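Nrps/pks (Streptomyces albus, PDB 4OPE) probably catalyses the decarboxylative Claisen condensation that lengthens the growing oxazolomycin chain, as a ketosynthase domain of an AT-less hybrid NRPS/PKS assembly line. Local coordinates at residues C37-H48 and A62-V73. Residues are numbered along the deposited sequence; the frame is centred on the assembly and turned at random.
Sequences CVEEVPEDRWDH and AYAKWGGWLSDV
A two-stranded antiparallel sheet, separate from the mixed sheet of the thiolase-type ketosynthase fold, joins 39-40 to 66-67 and packs Trp69 against the loop that follows Glu40. Glu39 and Gly67 form its hydrogen-bonded pair, Glu39 N to Gly67 O at 2.9 Å and Gly67 N to Glu39 O at 2.7 Å. Glycine suits this place because, with no side chain, its backbone lies directly against one face of the Trp69 indole. Glu39 O also accepts the indole N-H, with Trp69 NE1 at 3.1 Å; it lies in the indole plane, while NE1 stands above the carbonyl plane, off its lone pairs. Of its two bonds, that from Gly67 N comes nearly in line with C=O; that from NE1, with Pro42 and Gly67 on the two faces, limits rotation of the ring. Pro42 suits the other face because its rigid ring offers CD, beside the electron-poor nitrogen, as a C-H donor, 3.4 Å from the five-membered ring centroid in a CH-pi contact. The six-membered edge of Trp69 points at the face of Trp46 in an offset edge-to-face pair, planes 79° apart. Trp46 NE1 in turn donates to His48 ND1, which orients the imidazole to give its NE2 proton to Ala64 O at 2.9 Å. At the more exposed end Glu40 and Lys65 run side by side to a salt bridge, Lys65 NZ meeting Glu40 OE2 from above the carboxylate plane at 3.1 Å. Arg45 folds back through a bend at chi2 (-66°), which carries its guanidinium between Val73 CG2 on one face and Trp69 CE3 on the other. Its main partner is Glu241, whose carboxylate also takes the N-H of Leu70. A second bond, 3.3 Å from Arg45 NH1 to Leu70 O, meets a lone pair in the planes of both carbonyl and guanidinium.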
ATOM      1  N   CYS A  37      25.319  13.410   8.980  1.00 41.97           N
ATOM      2  CA  CYS A  37      25.131  12.133   9.671  1.00 40.55           C
ATOM      3  C   CYS A  37      25.475  10.906   8.824  1.00 41.15           C
ATOM      4  O   CYS A  37      25.214   9.768   9.228  1.00 42.49           O
ATOM      5  CB  CYS A  37      23.683  12.034  10.151  1.00 40.45           C
ATOM      6  SG  CYS A  37      23.184  13.444  11.170  1.00 42.52           S
ATOM      7  N   VAL A  38      26.058  11.117   7.652  1.00 40.34           N
ATOM      8  CA  VAL A  38      26.376  10.010   6.773  1.00 40.45           C
ATOM      9  C   VAL A  38      27.696   9.345   7.146  1.00 41.07           C
ATOM     10  O   VAL A  38      28.623  10.006   7.559  1.00 42.59           O
ATOM     11  CB  VAL A  38      26.407  10.472   5.315  1.00 39.48           C
ATOM     12  CG1 VAL A  38      27.086   9.426   4.476  1.00 39.73           C
ATOM     13  CG2 VAL A  38      24.981  10.728   4.824  1.00 39.48           C
ATOM     14  N   GLU A  39      27.769   8.034   6.984  1.00 42.56           N
ATOM     15  CA  GLU A  39      28.949   7.240   7.359  1.00 44.25           C
ATOM     16  C   GLU A  39      29.145   6.080   6.365  1.00 43.19           C
ATOM     17  O   GLU A  39      28.259   5.741   5.595  1.00 38.70           O
ATOM     18  CB  GLU A  39      28.813   6.632   8.767  1.00 47.06           C
ATOM     19  CG  GLU A  39      28.852   7.589   9.942  1.00 51.05           C
ATOM     20  CD  GLU A  39      30.215   8.231  10.172  1.00 60.56           C
ATOM     21  OE1 GLU A  39      30.297   9.150  11.040  1.00 65.94           O
ATOM     22  OE2 GLU A  39      31.194   7.849   9.471  1.00 68.14           O
ATOM     23  N   GLU A  40      30.344   5.508   6.393  1.00 46.73           N
ATOM     24  CA  GLU A  40      30.659   4.321   5.636  1.00 48.06           C
ATOM     25  C   GLU A  40      29.865   3.164   6.154  1.00 46.55           C
ATOM     26  O   GLU A  40      29.511   3.156   7.313  1.00 48.15           O
ATOM     27  CB  GLU A  40      32.137   3.986   5.725  1.00 50.38           C
ATOM     28  CG  GLU A  40      32.982   4.901   4.846  1.00 56.17           C
ATOM     29  CD  GLU A  40      34.451   4.478   4.728  1.00 59.76           C
ATOM     30  OE1 GLU A  40      34.765   3.276   5.004  1.00 58.09           O
ATOM     31  OE2 GLU A  40      35.270   5.368   4.344  1.00 57.01           O
ATOM     32  N   VAL A  41      29.594   2.190   5.292  1.00 46.36           N
ATOM     33  CA  VAL A  41      28.949   0.962   5.716  1.00 47.43           C
ATOM     34  C   VAL A  41      29.585   0.376   6.989  1.00 50.39           C
ATOM     35  O   VAL A  41      30.789   0.165   7.062  1.00 54.78           O
ATOM     36  CB  VAL A  41      28.955  -0.136   4.645  1.00 46.24           C
ATOM     37  CG1 VAL A  41      28.188  -1.325   5.190  1.00 46.26           C
ATOM     38  CG2 VAL A  41      28.309   0.334   3.343  1.00 44.51           C
ATOM     39  N   PRO A  42      28.770   0.149   8.008  1.00 51.96           N
ATOM     40  CA  PRO A  42      29.343  -0.390   9.214  1.00 53.97           C
ATOM     41  C   PRO A  42      29.815  -1.822   9.042  1.00 53.50           C
ATOM     42  O   PRO A  42      29.164  -2.591   8.376  1.00 54.86           O
ATOM     43  CB  PRO A  42      28.183  -0.322  10.218  1.00 52.51           C
ATOM     44  CG  PRO A  42      27.334   0.774   9.716  1.00 53.57           C
ATOM     45  CD  PRO A  42      27.464   0.788   8.233  1.00 51.77           C
ATOM     46  N   GLU A  43      30.934  -2.162   9.670  1.00 58.72           N
ATOM     47  CA  GLU A  43      31.430  -3.530   9.719  1.00 60.72           C
ATOM     48  C   GLU A  43      30.366  -4.500  10.170  1.00 59.71           C
ATOM     49  O   GLU A  43      30.210  -5.540   9.575  1.00 60.99           O
ATOM     50  CB  GLU A  43      32.586  -3.633  10.680  1.00 67.06           C
ATOM     51  CG  GLU A  43      33.875  -3.085  10.108  1.00 78.30           C
ATOM     52  CD  GLU A  43      35.073  -3.334  11.019  1.00 89.32           C
ATOM     53  OE1 GLU A  43      35.225  -4.479  11.551  1.00 90.15           O
ATOM     54  OE2 GLU A  43      35.855  -2.364  11.197  1.00 91.71           O
ATOM     55  N   ASP A  44      29.611  -4.165  11.208  1.00 59.96           N
ATOM     56  CA  ASP A  44      28.649  -5.130  11.752  1.00 58.90           C
ATOM     57  C   ASP A  44      27.400  -5.407  10.889  1.00 55.01           C
ATOM     58  O   ASP A  44      26.579  -6.259  11.260  1.00 52.10           O
ATOM     59  CB  ASP A  44      28.288  -4.837  13.217  1.00 61.76           C
ATOM     60  CG  ASP A  44      27.641  -3.507  13.432  1.00 66.72           C
ATOM     61  OD1 ASP A  44      27.516  -2.691  12.498  1.00 76.87           O
ATOM     62  OD2 ASP A  44      27.258  -3.266  14.588  1.00 68.38           O
ATOM     63  N   ARG A  45      27.282  -4.737   9.742  1.00 51.22           N
ATOM     64  CA  ARG A  45      26.192  -4.987   8.816  1.00 50.49           C
ATOM     65  C   ARG A  45      26.628  -5.953   7.745  1.00 49.50           C
ATOM     66  O   ARG A  45      25.984  -6.955   7.508  1.00 47.80           O
ATOM     67  CB  ARG A  45      25.742  -3.694   8.116  1.00 53.14           C
ATOM     68  CG  ARG A  45      25.273  -2.593   9.023  1.00 55.45           C
ATOM     69  CD  ARG A  45      23.996  -2.950   9.753  1.00 56.09           C
ATOM     70  NE  ARG A  45      23.447  -1.710  10.293  1.00 55.28           N
ATOM     71  CZ  ARG A  45      22.380  -1.073   9.822  1.00 51.01           C
ATOM     72  NH1 ARG A  45      22.011   0.057  10.410  1.00 52.16           N
ATOM     73  NH2 ARG A  45      21.679  -1.557   8.797  1.00 49.43           N
ATOM     74  N   TRP A  46      27.699  -5.603   7.047  1.00 50.66           N
ATOM     75  CA  TRP A  46      28.279  -6.493   6.058  1.00 51.28           C
ATOM     76  C   TRP A  46      29.647  -5.964   5.687  1.00 51.73           C
ATOM     77  O   TRP A  46      29.988  -4.812   6.002  1.00 50.51           O
ATOM     78  CB  TRP A  46      27.386  -6.672   4.815  1.00 50.52           C
ATOM     79  CG  TRP A  46      27.205  -5.449   3.974  1.00 49.34           C
ATOM     80  CD1 TRP A  46      28.095  -4.921   3.099  1.00 51.11           C
ATOM     81  CD2 TRP A  46      26.042  -4.624   3.901  1.00 48.36           C
ATOM     82  NE1 TRP A  46      27.575  -3.797   2.503  1.00 48.93           N
ATOM     83  CE2 TRP A  46      26.309  -3.601   2.963  1.00 47.88           C
ATOM     84  CE3 TRP A  46      24.798  -4.648   4.536  1.00 46.40           C
ATOM     85  CZ2 TRP A  46      25.386  -2.608   2.648  1.00 46.08           C
ATOM     86  CZ3 TRP A  46      23.876  -3.679   4.200  1.00 44.39           C
ATOM     87  CH2 TRP A  46      24.181  -2.665   3.285  1.00 44.72           C
ATOM     88  N   ASP A  47      30.424  -6.846   5.061  1.00 53.17           N
ATOM     89  CA  ASP A  47      31.770  -6.569   4.635  1.00 56.28           C
ATOM     90  C   ASP A  47      31.609  -5.955   3.269  1.00 57.54           C
ATOM     91  O   ASP A  47      31.323  -6.640   2.284  1.00 59.45           O
ATOM     92  CB  ASP A  47      32.571  -7.880   4.583  1.00 61.16           C
ATOM     93  CG  ASP A  47      33.997  -7.716   4.010  1.00 63.35           C
ATOM     94  OD1 ASP A  47      34.501  -6.573   3.880  1.00 64.14           O
ATOM     95  OD2 ASP A  47      34.611  -8.770   3.691  1.00 66.61           O
ATOM     96  N   HIS A  48      31.755  -4.644   3.211  1.00 57.83           N
ATOM     97  CA  HIS A  48      31.578  -3.951   1.963  1.00 58.09           C
ATOM     98  C   HIS A  48      32.767  -4.157   1.012  1.00 61.41           C
ATOM     99  O   HIS A  48      32.629  -3.940  -0.193  1.00 66.56           O
ATOM    100  CB  HIS A  48      31.318  -2.470   2.194  1.00 53.86           C
ATOM    101  CG  HIS A  48      30.588  -1.827   1.063  1.00 50.88           C
ATOM    102  ND1 HIS A  48      29.328  -2.217   0.687  1.00 50.69           N
ATOM    103  CD2 HIS A  48      30.943  -0.840   0.210  1.00 51.03           C
ATOM    104  CE1 HIS A  48      28.929  -1.494  -0.345  1.00 51.63           C
ATOM    105  NE2 HIS A  48      29.892  -0.648  -0.656  1.00 50.00           N
ATOM    106  N   ALA A  62      29.608  -2.080  -6.424  1.00 47.90           N
ATOM    107  CA  ALA A  62      29.136  -0.803  -5.966  1.00 46.56           C
ATOM    108  C   ALA A  62      30.286   0.174  -5.914  1.00 43.74           C
ATOM    109  O   ALA A  62      31.327  -0.141  -5.408  1.00 45.44           O
ATOM    110  CB  ALA A  62      28.471  -0.945  -4.602  1.00 47.13           C
ATOM    111  N   TYR A  63      30.100   1.365  -6.449  1.00 43.31           N
ATOM    112  CA  TYR A  63      31.199   2.354  -6.475  1.00 44.46           C
ATOM    113  C   TYR A  63      31.103   3.369  -5.289  1.00 45.41           C
ATOM    114  O   TYR A  63      31.805   4.382  -5.248  1.00 43.35           O
ATOM    115  CB  TYR A  63      31.210   3.068  -7.835  1.00 43.19           C
ATOM    116  CG  TYR A  63      29.882   3.696  -8.190  1.00 41.87           C
ATOM    117  CD1 TYR A  63      29.541   4.929  -7.709  1.00 42.10           C
ATOM    118  CD2 TYR A  63      28.980   3.055  -9.012  1.00 42.04           C
ATOM    119  CE1 TYR A  63      28.321   5.516  -8.025  1.00 42.71           C
ATOM    120  CE2 TYR A  63      27.758   3.622  -9.341  1.00 40.89           C
ATOM    121  CZ  TYR A  63      27.419   4.858  -8.838  1.00 42.87           C
ATOM    122  OH  TYR A  63      26.187   5.460  -9.141  1.00 42.57           O
ATOM    123  N   ALA A  64      30.208   3.097  -4.336  1.00 46.08           N
ATOM    124  CA  ALA A  64      30.101   3.908  -3.143  1.00 45.96           C
ATOM    125  C   ALA A  64      29.875   3.004  -1.947  1.00 46.49           C
ATOM    126  O   ALA A  64      29.450   1.842  -2.084  1.00 44.63           O
ATOM    127  CB  ALA A  64      28.974   4.930  -3.281  1.00 46.33           C
ATOM    128  N   LYS A  65      30.138   3.582  -0.776  1.00 47.11           N
ATOM    129  CA  LYS A  65      30.276   2.845   0.462  1.00 47.20           C
ATOM    130  C   LYS A  65      29.687   3.587   1.672  1.00 47.33           C
ATOM    131  O   LYS A  65      30.099   3.348   2.811  1.00 49.08           O
ATOM    132  CB  LYS A  65      31.754   2.592   0.686  1.00 47.93           C
ATOM    133  CG  LYS A  65      32.597   3.842   0.530  1.00 50.57           C
ATOM    134  CD  LYS A  65      34.038   3.585   0.915  1.00 53.60           C
ATOM    135  CE  LYS A  65      34.858   4.851   0.808  1.00 56.54           C
ATOM    136  NZ  LYS A  65      36.169   4.718   1.497  1.00 60.42           N
ATOM    137  N   TRP A  66      28.702   4.448   1.434  1.00 44.72           N
ATOM    138  CA  TRP A  66      28.180   5.314   2.469  1.00 42.33           C
ATOM    139  C   TRP A  66      26.701   5.092   2.654  1.00 41.62           C
ATOM    140  O   TRP A  66      26.018   4.576   1.753  1.00 39.90           O
ATOM    141  CB  TRP A  66      28.408   6.767   2.097  1.00 42.50           C
ATOM    142  CG  TRP A  66      29.868   7.134   1.911  1.00 46.20           C
ATOM    143  CD1 TRP A  66      30.786   7.419   2.898  1.00 47.83           C
ATOM    144  CD2 TRP A  66      30.562   7.278   0.676  1.00 46.02           C
ATOM    145  NE1 TRP A  66      32.003   7.703   2.344  1.00 47.77           N
ATOM    146  CE2 TRP A  66      31.896   7.637   0.985  1.00 47.44           C
ATOM    147  CE3 TRP A  66      30.194   7.120  -0.655  1.00 47.61           C
ATOM    148  CZ2 TRP A  66      32.854   7.863   0.012  1.00 47.96           C
ATOM    149  CZ3 TRP A  66      31.155   7.328  -1.635  1.00 50.92           C
ATOM    150  CH2 TRP A  66      32.475   7.702  -1.290  1.00 50.08           C
ATOM    151  N   GLY A  67      26.213   5.497   3.830  1.00 39.34           N
ATOM    152  CA  GLY A  67      24.786   5.590   4.065  1.00 38.07           C
ATOM    153  C   GLY A  67      24.419   6.348   5.316  1.00 38.69           C
ATOM    154  O   GLY A  67      25.297   6.729   6.113  1.00 39.52           O
ATOM    155  N   GLY A  68      23.111   6.574   5.486  1.00 37.61           N
ATOM    156  CA  GLY A  68      22.554   7.006   6.779  1.00 35.46           C
ATOM    157  C   GLY A  68      22.127   5.809   7.578  1.00 34.83           C
ATOM    158  O   GLY A  68      21.172   5.152   7.211  1.00 36.79           O
ATOM    159  N   TRP A  69      22.836   5.496   8.654  1.00 35.52           N
ATOM    160  CA  TRP A  69      22.625   4.235   9.370  1.00 35.69           C
ATOM    161  C   TRP A  69      21.936   4.479  10.665  1.00 36.62           C
ATOM    162  O   TRP A  69      22.277   5.425  11.346  1.00 37.38           O
ATOM    163  CB  TRP A  69      23.951   3.550   9.651  1.00 36.39           C
ATOM    164  CG  TRP A  69      24.706   3.393   8.406  1.00 38.15           C
ATOM    165  CD1 TRP A  69      25.710   4.178   7.968  1.00 39.41           C
ATOM    166  CD2 TRP A  69      24.453   2.452   7.374  1.00 38.44           C
ATOM    167  NE1 TRP A  69      26.133   3.758   6.751  1.00 39.00           N
ATOM    168  CE2 TRP A  69      25.373   2.691   6.365  1.00 39.13           C
ATOM    169  CE3 TRP A  69      23.558   1.395   7.226  1.00 39.57           C
ATOM    170  CZ2 TRP A  69      25.405   1.948   5.206  1.00 39.68           C
ATOM    171  CZ3 TRP A  69      23.614   0.638   6.090  1.00 38.50           C
ATOM    172  CH2 TRP A  69      24.508   0.929   5.090  1.00 38.98           C
ATOM    173  N   LEU A  70      20.952   3.649  11.009  1.00 36.96           N
ATOM    174  CA  LEU A  70      20.422   3.669  12.354  1.00 37.42           C
ATOM    175  C   LEU A  70      21.479   3.106  13.253  1.00 40.23           C
ATOM    176  O   LEU A  70      22.194   2.215  12.872  1.00 41.21           O
ATOM    177  CB  LEU A  70      19.164   2.828  12.458  1.00 36.80           C
ATOM    178  CG  LEU A  70      17.924   3.419  11.804  1.00 35.98           C
ATOM    179  CD1 LEU A  70      16.707   2.618  12.190  1.00 35.88           C
ATOM    180  CD2 LEU A  70      17.714   4.850  12.231  1.00 36.87           C
ATOM    181  N   SER A  71      21.563   3.605  14.470  1.00 46.63           N
ATOM    182  CA  SER A  71      22.613   3.160  15.393  1.00 51.23           C
ATOM    183  C   SER A  71      22.590   1.647  15.647  1.00 53.60           C
ATOM    184  O   SER A  71      23.658   1.025  15.824  1.00 54.42           O
ATOM    185  CB  SER A  71      22.579   3.951  16.716  1.00 51.98           C
ATOM    186  OG  SER A  71      21.553   3.482  17.561  1.00 57.07           O
ATOM    187  N   ASP A  72      21.401   1.053  15.657  1.00 54.70           N
ATOM    188  CA  ASP A  72      21.319  -0.369  15.886  1.00 58.20           C
ATOM    189  C   ASP A  72      19.992  -0.962  15.475  1.00 56.54           C
ATOM    190  O   ASP A  72      19.009  -0.776  16.181  1.00 64.72           O
ATOM    191  CB  ASP A  72      21.544  -0.636  17.356  1.00 64.72           C
ATOM    192  CG  ASP A  72      21.333  -2.105  17.735  1.00 76.31           C
ATOM    193  OD1 ASP A  72      21.695  -3.063  16.959  1.00 71.91           O
ATOM    194  OD2 ASP A  72      20.811  -2.275  18.864  1.00 86.14           O
ATOM    195  N   VAL A  73      19.988  -1.746  14.394  1.00 51.55           N
ATOM    196  CA  VAL A  73      18.751  -2.270  13.810  1.00 47.04           C
ATOM    197  C   VAL A  73      18.418  -3.697  14.212  1.00 45.63           C
ATOM    198  O   VAL A  73      17.316  -4.151  13.981  1.00 46.08           O
ATOM    199  CB  VAL A  73      18.755  -2.225  12.267  1.00 47.06           C
ATOM    200  CG1 VAL A  73      18.600  -0.818  11.759  1.00 44.48           C
ATOM    201  CG2 VAL A  73      20.026  -2.834  11.717  1.00 51.20           C
TER
HETATM  202  O   HOH W   1      25.159   7.201   9.567  1.00 39.72           O
HETATM  203  O   HOH W   2      34.569   7.633   3.927  1.00 50.87           O